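Trehalose monomycolate transport factor A (Mycolicibacterium smegmatis MC2 155, PDB 6T84) is required for MmpL3-dependent transport of trehalose monomycolate to the mycobacterial cell wall, and is also required for growth and cell elongation. Local coordinates at residues A[133-138]-A[166-171]; A[121-126]-A[177-182]. All blocks are in the same frame, centred on the assembly; numbering follows the deposited sequence. Where two conformers were deposited one is given.

Contact 1: residues A[133-138]-A[166-171]; sequences HTAPDC and LRTVRQ
Thr168, on helix 159-175, meets Ala135 and Pro136, the first two residues of the loop that leaves helix 126-134. Its CB points at that loop but stops short of it, 4.9 Å from Pro136 CD, and the two branches make the touch. OG1 lies beside the backbone N of Thr168 and anti to its carbonyl carbon (chi1 -61°), which brings it beside the CD-CG side of the proline, 3.7 Å from Pro136 CD and 4.0 Å from Pro136 CG. The same torsion sets CG2 anti to the backbone N, and this methyl reaches the methyl of Ala135 more loosely, with Thr168 CG2 4.3 Å from Ala135 CB. Pro136 and Thr168 thus run past one another rather than meeting head on.

Residue types fit the place. Ala135 is the first residue to leave the helical backbone, and its small methyl suits a loop that comes this close, with Ala135 CA 6.7 Å from Thr168 CA. Pro136 then offers ring carbons in an extended piece of chain, a backbone shape that suits proline, while Arg110 takes the carbonyl oxygens of both Ala135 and Pro136 in hydrogen bonds. Beyond Thr168, Val169 of the same helix packs on strands 71-77 and 148-153 of the large antiparallel sheet, so the contact ties the loop to a helix lying on that sheet.

No hydrogen bond crosses between 133-138 and 166-171. The hydroxyl of Thr168 is hydrogen-bonded to Glu164 O, one turn back in its own helix, so this buried residue has its polar group paired and can meet the proline through van der Waals contact.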
ATOM      1  N   HIS A 133     -10.128  -9.786  -7.245  1.00 12.90           N
ATOM      2  CA  HIS A 133     -10.932 -10.850  -6.622  1.00 13.05           C
ATOM      3  C   HIS A 133     -10.121 -11.753  -5.688  1.00 14.70           C
ATOM      4  O   HIS A 133     -10.696 -12.316  -4.735  1.00 16.57           O
ATOM      5  CB  HIS A 133     -11.537 -11.729  -7.746  1.00 13.24           C
ATOM      6  CG  HIS A 133     -12.719 -11.105  -8.390  1.00 14.01           C
ATOM      7  ND1 HIS A 133     -12.705 -10.400  -9.570  1.00 15.13           N
ATOM      8  CD2 HIS A 133     -14.012 -11.170  -8.015  1.00 12.85           C
ATOM      9  CE1 HIS A 133     -13.946 -10.044  -9.882  1.00 13.82           C
ATOM     10  NE2 HIS A 133     -14.750 -10.516  -8.955  1.00 14.85           N
ATOM     11  N   THR A 134      -8.816 -11.975  -5.944  1.00 14.53           N
ATOM     12  CA  THR A 134      -8.049 -12.937  -5.147  1.00 16.21           C
ATOM     13  C   THR A 134      -7.307 -12.329  -3.969  1.00 16.30           C
ATOM     14  O   THR A 134      -7.047 -13.032  -2.989  1.00 17.75           O
ATOM     15  CB  THR A 134      -7.035 -13.712  -6.001  1.00 18.70           C
ATOM     16  OG1 THR A 134      -6.146 -12.810  -6.634  1.00 20.27           O
ATOM     17  CG2 THR A 134      -7.714 -14.508  -7.121  1.00 19.16           C
ATOM     18  N   ALA A 135      -6.963 -11.049  -4.026  1.00 14.93           N
ATOM     19  CA  ALA A 135      -6.219 -10.452  -2.925  1.00 15.36           C
ATOM     20  C   ALA A 135      -7.036 -10.535  -1.646  1.00 16.32           C
ATOM     21  O   ALA A 135      -8.250 -10.308  -1.674  1.00 16.45           O
ATOM     22  CB  ALA A 135      -5.886  -8.989  -3.281  1.00 15.76           C
ATOM     23  N   PRO A 136      -6.401 -10.790  -0.505  1.00 17.80           N
ATOM     24  CA  PRO A 136      -7.159 -10.927   0.752  1.00 18.52           C
ATOM     25  C   PRO A 136      -7.911  -9.654   1.128  1.00 18.80           C
ATOM     26  O   PRO A 136      -7.478  -8.533   0.838  1.00 16.42           O
ATOM     27  CB  PRO A 136      -6.070 -11.255   1.802  1.00 20.76           C
ATOM     28  CG  PRO A 136      -4.808 -10.702   1.200  1.00 22.07           C
ATOM     29  CD  PRO A 136      -4.946 -10.903  -0.328  1.00 20.43           C
ATOM     30  N   ASP A 137      -9.043  -9.835   1.816  1.00 22.58           N
ATOM     31  CA  ASP A 137      -9.791  -8.666   2.252  1.00 25.79           C
ATOM     32  C   ASP A 137      -8.994  -7.816   3.241  1.00 23.65           C
ATOM     33  O   ASP A 137      -9.318  -6.654   3.409  1.00 23.97           O
ATOM     34  CB  ASP A 137     -11.151  -9.043   2.854  1.00 32.32           C
ATOM     35  CG  ASP A 137     -12.037  -9.824   1.881  1.00 40.62           C
ATOM     36  OD1 ASP A 137     -12.178  -9.451   0.683  1.00 35.80           O
ATOM     37  OD2 ASP A 137     -12.609 -10.830   2.335  1.00 94.75           O
ATOM     38  N   CYS A 138      -7.956  -8.358   3.873  1.00 23.03           N
ATOM     39  CA  CYS A 138      -7.170  -7.530   4.788  1.00 22.50           C
ATOM     40  C   CYS A 138      -6.435  -6.419   4.036  1.00 17.73           C
ATOM     41  O   CYS A 138      -6.058  -5.402   4.650  1.00 17.31           O
ATOM     42  CB  CYS A 138      -6.212  -8.413   5.631  1.00 28.91           C
ATOM     43  SG  CYS A 138      -4.775  -9.175   4.769  1.00 36.05           S
ATOM     44  N   LEU A 166       3.163  -8.458   2.139  1.00 17.08           N
ATOM     45  CA  LEU A 166       4.341  -8.323   1.274  1.00 18.18           C
ATOM     46  C   LEU A 166       4.054  -8.899  -0.093  1.00 17.72           C
ATOM     47  O   LEU A 166       4.398  -8.286  -1.098  1.00 18.02           O
ATOM     48  CB  LEU A 166       5.597  -8.998   1.843  1.00 18.62           C
ATOM     49  CG  LEU A 166       6.191  -8.491   3.150  1.00 18.31           C
ATOM     50  CD1 LEU A 166       7.383  -9.367   3.458  1.00 18.40           C
ATOM     51  CD2 LEU A 166       6.572  -7.011   3.030  1.00 18.02           C
ATOM     52  N   ARG A 167       3.428 -10.080  -0.154  0.54 18.42           N
ATOM     53  CA  ARG A 167       3.122 -10.654  -1.463  0.54 19.97           C
ATOM     54  C   ARG A 167       2.112  -9.801  -2.218  0.54 18.50           C
ATOM     55  O   ARG A 167       2.207  -9.652  -3.447  0.54 19.43           O
ATOM     56  CB  ARG A 167       2.611 -12.090  -1.307  0.54 25.87           C
ATOM     57  CG  ARG A 167       2.348 -12.799  -2.622  0.54 35.03           C
ATOM     58  CD  ARG A 167       3.611 -12.868  -3.457  0.54 51.58           C
ATOM     59  NE  ARG A 167       4.644 -13.661  -2.794  0.54 78.46           N
ATOM     60  CZ  ARG A 167       5.895 -13.773  -3.225  0.54 44.46           C
ATOM     61  NH1 ARG A 167       6.281 -13.141  -4.323  0.54 42.17           N
ATOM     62  NH2 ARG A 167       6.761 -14.521  -2.558  0.54 42.29           N
ATOM     63  N   THR A 168       1.116  -9.254  -1.507  1.00 16.53           N
ATOM     64  CA  THR A 168       0.088  -8.449  -2.162  1.00 16.23           C
ATOM     65  C   THR A 168       0.676  -7.162  -2.748  1.00 16.22           C
ATOM     66  O   THR A 168       0.357  -6.794  -3.888  1.00 16.86           O
ATOM     67  CB  THR A 168      -1.012  -8.162  -1.149  1.00 17.20           C
ATOM     68  OG1 THR A 168      -1.569  -9.439  -0.731  1.00 18.81           O
ATOM     69  CG2 THR A 168      -2.185  -7.341  -1.815  1.00 17.78           C
ATOM     70  N   VAL A 169       1.512  -6.447  -1.970  1.00 16.42           N
ATOM     71  CA  VAL A 169       2.052  -5.194  -2.479  1.00 16.62           C
ATOM     72  C   VAL A 169       2.951  -5.444  -3.678  1.00 16.88           C
ATOM     73  O   VAL A 169       2.965  -4.650  -4.623  1.00 17.27           O
ATOM     74  CB  VAL A 169       2.725  -4.329  -1.381  1.00 16.99           C
ATOM     75  CG1 VAL A 169       4.082  -4.896  -1.006  1.00 17.16           C
ATOM     76  CG2 VAL A 169       2.873  -2.891  -1.904  1.00 17.84           C
ATOM     77  N   ARG A 170       3.706  -6.551  -3.653  1.00 16.94           N
ATOM     78  CA  ARG A 170       4.548  -6.915  -4.798  1.00 17.99           C
ATOM     79  C   ARG A 170       3.694  -7.195  -6.023  1.00 17.41           C
ATOM     80  O   ARG A 170       4.018  -6.744  -7.119  1.00 18.47           O
ATOM     81  CB  ARG A 170       5.425  -8.121  -4.448  1.00 20.08           C
ATOM     82  CG  ARG A 170       6.394  -7.897  -3.245  1.00 23.38           C
ATOM     83  CD  ARG A 170       7.089  -9.225  -2.824  1.00 27.12           C
ATOM     84  NE  ARG A 170       7.996  -9.656  -3.888  1.00 32.41           N
ATOM     85  CZ  ARG A 170       8.784 -10.724  -3.784  1.00 39.04           C
ATOM     86  NH1 ARG A 170       8.723 -11.475  -2.686  1.00 38.43           N
ATOM     87  NH2 ARG A 170       9.617 -11.035  -4.764  1.00 35.67           N
ATOM     88  N   GLN A 171       2.602  -7.931  -5.853  1.00 16.29           N
ATOM     89  CA  GLN A 171       1.747  -8.239  -6.988  1.00 16.50           C
ATOM     90  C   GLN A 171       1.087  -6.984  -7.538  1.00 16.20           C
ATOM     91  O   GLN A 171       0.976  -6.822  -8.760  1.00 17.11           O
ATOM     92  CB  GLN A 171       0.692  -9.257  -6.519  1.00 17.66           C
ATOM     93  CG  GLN A 171       1.262 -10.662  -6.291  1.00 20.82           C
ATOM     94  CD  GLN A 171       0.340 -11.569  -5.443  1.00 24.26           C
ATOM     95  OE1 GLN A 171      -0.499 -11.069  -4.685  1.00 26.26           O
ATOM     96  NE2 GLN A 171       0.562 -12.881  -5.497  1.00 26.52           N
TER

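Contact 2: residues A[121-126]-A[177-182]; sequences RRACDR and RVLPPV
The guanidinium of Arg122 meets Pro180 at its edge: Pro180 CD lies close to the plane of the group, 4.4 Å from Arg122 NH2, and neither face carries an atom of 177-182. The long side chain bends near its end (chi3 -47°), which turns an edge of the group toward Pro180 in a loose contact at the surface.

One residue on, the packing is apolar. Ala123 CB is 3.8 Å from Val178 CG2, and Val178 CG2 is also 3.8 Å from Ala123 CA, close to the backbone itself, which a side chain as small as alanine allows. Here the last turn of helix 117-123 is joined to the C-terminal piece of chain 177-182. The link between helices 117-123 and 126-134 is short: Cys124 centres an inverse gamma turn, and Asp125 is the N-cap of the next helix, its OD1 accepting a hydrogen bond from Met128 N. Leu179 starts off pointing away from 121-126, yet its branch swings back until Leu179 CD2 is 4.3 Å from Ala123 CB. Its side chain also touches Thr82, whose OG1 is hydrogen-bonded to Pro180 O.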
ATOM      1  N   ARG A 121      -7.525   2.360 -17.033  1.00 23.63           N
ATOM      2  CA  ARG A 121      -8.179   1.357 -17.869  1.00 25.36           C
ATOM      3  C   ARG A 121      -7.168   0.405 -18.475  1.00 27.76           C
ATOM      4  O   ARG A 121      -7.409  -0.816 -18.530  1.00 28.41           O
ATOM      5  CB  ARG A 121      -8.928   2.069 -18.988  1.00 26.86           C
ATOM      6  CG  ARG A 121     -10.292   2.375 -18.587  1.00 29.14           C
ATOM      7  CD  ARG A 121     -11.217   2.636 -19.766  1.00 31.40           C
ATOM      8  NE  ARG A 121     -12.444   3.241 -19.266  1.00 37.87           N
ATOM      9  CZ  ARG A 121     -12.597   4.551 -19.103  1.00 53.41           C
ATOM     10  NH1 ARG A 121     -11.615   5.376 -19.441  1.00 47.30           N
ATOM     11  NH2 ARG A 121     -13.734   5.030 -18.619  1.00 70.70           N
ATOM     12  N   ARG A 122      -6.050   0.947 -18.972  1.00 31.77           N
ATOM     13  CA  ARG A 122      -5.027   0.095 -19.576  1.00 38.05           C
ATOM     14  C   ARG A 122      -4.433  -0.866 -18.557  1.00 33.05           C
ATOM     15  O   ARG A 122      -4.170  -2.033 -18.875  1.00 32.84           O
ATOM     16  CB  ARG A 122      -3.937   0.946 -20.212  1.00 39.90           C
ATOM     17  CG  ARG A 122      -4.420   1.647 -21.480  1.00 37.03           C
ATOM     18  CD  ARG A 122      -3.273   2.295 -22.271  1.00 48.68           C
ATOM     19  NE  ARG A 122      -2.372   3.075 -21.424  1.00 76.85           N
ATOM     20  CZ  ARG A 122      -2.451   4.392 -21.244  1.00 64.81           C
ATOM     21  NH1 ARG A 122      -3.406   5.088 -21.866  1.00 51.32           N
ATOM     22  NH2 ARG A 122      -1.575   5.010 -20.444  1.00 46.28           N
ATOM     23  N   ALA A 123      -4.231  -0.400 -17.320  1.00 28.61           N
ATOM     24  CA  ALA A 123      -3.720  -1.264 -16.256  1.00 25.37           C
ATOM     25  C   ALA A 123      -4.749  -2.281 -15.780  1.00 23.40           C
ATOM     26  O   ALA A 123      -4.363  -3.285 -15.183  1.00 23.04           O
ATOM     27  CB  ALA A 123      -3.252  -0.399 -15.069  1.00 25.29           C
ATOM     28  N   CYS A 124      -6.036  -2.066 -16.038  1.00 22.23           N
ATOM     29  CA  CYS A 124      -7.063  -2.963 -15.492  1.00 23.09           C
ATOM     30  C   CYS A 124      -7.442  -4.050 -16.503  1.00 21.94           C
ATOM     31  O   CYS A 124      -8.578  -4.132 -17.000  1.00 24.17           O
ATOM     32  CB  CYS A 124      -8.283  -2.161 -15.072  1.00 25.94           C
ATOM     33  SG  CYS A 124      -8.032  -1.294 -13.505  1.00 28.66           S
ATOM     34  N   ASP A 125      -6.494  -4.927 -16.761  1.00 19.59           N
ATOM     35  CA  ASP A 125      -6.746  -6.040 -17.673  1.00 20.14           C
ATOM     36  C   ASP A 125      -7.143  -7.289 -16.875  1.00 19.25           C
ATOM     37  O   ASP A 125      -7.433  -7.218 -15.673  1.00 18.59           O
ATOM     38  CB  ASP A 125      -5.518  -6.283 -18.565  1.00 22.02           C
ATOM     39  CG  ASP A 125      -4.330  -6.843 -17.781  1.00 24.54           C
ATOM     40  OD1 ASP A 125      -4.344  -6.914 -16.534  1.00 22.47           O
ATOM     41  OD2 ASP A 125      -3.356  -7.203 -18.446  1.00 28.50           O
ATOM     42  N   ARG A 126      -7.079  -8.454 -17.512  1.00 20.10           N
ATOM     43  CA  ARG A 126      -7.488  -9.702 -16.866  1.00 22.53           C
ATOM     44  C   ARG A 126      -6.685  -9.973 -15.590  1.00 19.69           C
ATOM     45  O   ARG A 126      -7.221 -10.471 -14.587  1.00 18.18           O
ATOM     46  CB  ARG A 126      -7.301 -10.833 -17.905  1.00 31.14           C
ATOM     47  CG  ARG A 126      -7.695 -12.208 -17.515  1.00 41.74           C
ATOM     48  CD  ARG A 126      -7.601 -13.087 -18.773  1.00 86.85           C
ATOM     49  NE  ARG A 126      -6.224 -13.370 -19.180  1.00 67.08           N
ATOM     50  CZ  ARG A 126      -5.886 -13.998 -20.307  1.00 64.12           C
ATOM     51  NH1 ARG A 126      -6.810 -14.396 -21.167  1.00 37.63           N
ATOM     52  NH2 ARG A 126      -4.610 -14.219 -20.583  1.00 90.54           N
ATOM     53  N   ARG A 177       3.196  -1.645 -13.185  1.00 22.26           N
ATOM     54  CA  ARG A 177       4.403  -1.323 -13.957  1.00 25.82           C
ATOM     55  C   ARG A 177       4.079  -0.650 -15.289  1.00 25.59           C
ATOM     56  O   ARG A 177       4.930   0.081 -15.824  1.00 25.99           O
ATOM     57  CB  ARG A 177       5.261  -2.568 -14.202  1.00 31.00           C
ATOM     58  CG  ARG A 177       6.136  -2.997 -13.039  1.00 38.64           C
ATOM     59  CD  ARG A 177       6.785  -4.359 -13.310  1.00 36.46           C
ATOM     60  NE  ARG A 177       7.147  -4.491 -14.719  1.00 74.33           N
ATOM     61  CZ  ARG A 177       7.128  -5.639 -15.390  1.00112.06           C
ATOM     62  NH1 ARG A 177       6.760  -6.756 -14.774  1.00 74.67           N
ATOM     63  NH2 ARG A 177       7.466  -5.669 -16.676  1.00 87.96           N
ATOM     64  N   VAL A 178       2.859  -0.875 -15.819  1.00 26.78           N
ATOM     65  CA  VAL A 178       2.381  -0.297 -17.088  1.00 27.05           C
ATOM     66  C   VAL A 178       2.021   1.180 -16.994  1.00 27.67           C
ATOM     67  O   VAL A 178       1.812   1.818 -18.031  1.00 29.86           O
ATOM     68  CB  VAL A 178       1.231  -1.136 -17.701  1.00 29.92           C
ATOM     69  CG1 VAL A 178       1.683  -2.590 -17.860  1.00 36.45           C
ATOM     70  CG2 VAL A 178      -0.010  -1.017 -16.859  1.00 28.35           C
ATOM     71  N   LEU A 179       1.982   1.769 -15.790  1.00 26.54           N
ATOM     72  CA  LEU A 179       1.639   3.181 -15.688  1.00 25.50           C
ATOM     73  C   LEU A 179       2.732   4.029 -16.346  1.00 27.63           C
ATOM     74  O   LEU A 179       3.927   3.681 -16.276  1.00 28.57           O
ATOM     75  CB  LEU A 179       1.481   3.584 -14.225  1.00 23.47           C
ATOM     76  CG  LEU A 179       0.264   2.944 -13.518  1.00 22.13           C
ATOM     77  CD1 LEU A 179       0.204   3.437 -12.065  1.00 21.98           C
ATOM     78  CD2 LEU A 179      -1.045   3.173 -14.391  1.00 22.54           C
ATOM     79  N   PRO A 180       2.365   5.144 -16.983  1.00 29.18           N
ATOM     80  CA  PRO A 180       3.332   5.847 -17.841  1.00 30.56           C
ATOM     81  C   PRO A 180       4.411   6.522 -17.015  1.00 32.47           C
ATOM     82  O   PRO A 180       4.178   6.932 -15.868  1.00 31.71           O
ATOM     83  CB  PRO A 180       2.459   6.875 -18.593  1.00 30.39           C
ATOM     84  CG  PRO A 180       1.225   7.048 -17.721  1.00 30.26           C
ATOM     85  CD  PRO A 180       1.026   5.769 -16.979  1.00 29.79           C
ATOM     86  N   PRO A 181       5.613   6.666 -17.562  1.00 36.19           N
ATOM     87  CA  PRO A 181       6.696   7.346 -16.834  1.00 39.32           C
ATOM     88  C   PRO A 181       6.401   8.828 -16.652  1.00 38.81           C
ATOM     89  O   PRO A 181       5.567   9.419 -17.339  1.00 38.06           O
ATOM     90  CB  PRO A 181       7.918   7.146 -17.738  1.00 48.77           C
ATOM     91  CG  PRO A 181       7.493   6.130 -18.800  1.00 61.89           C
ATOM     92  CD  PRO A 181       6.002   6.223 -18.910  1.00 39.71           C
ATOM     93  N   VAL A 182       7.088   9.430 -15.687  1.00 39.45           N
ATOM     94  CA  VAL A 182       6.953  10.879 -15.483  1.00 40.53           C
ATOM     95  C   VAL A 182       7.510  11.603 -16.702  1.00 49.31           C
ATOM     96  O   VAL A 182       8.650  11.321 -17.112  1.00 47.25           O
ATOM     97  CB  VAL A 182       7.700  11.295 -14.227  1.00 35.36           C
ATOM     98  CG1 VAL A 182       7.597  12.791 -14.011  1.00 32.52           C
ATOM     99  CG2 VAL A 182       7.117  10.544 -13.049  1.00 34.94           C
TER

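Helix 159-175 and the chain beyond it serve both contacts: the helix supplies Thr168 to contact 1, and the chain further on, 177-182, supplies Val178, Leu179 and Pro180 to contact 2. Their partners likewise follow one another, since contact 2 uses the end of helix 117-123 and contact 1 the loop after helix 126-134. Contact 1 therefore falls within the span of chain that contact 2 brings together. Their centres are 18 Å apart and their nearest atoms about 7 Å, so they do not touch. Contact 1 is buried, its centre 10 Å from that of the chain, whereas contact 2 lies at 17 Å and is partly exposed. Both belong to the N-terminal domain that binds MmpL3.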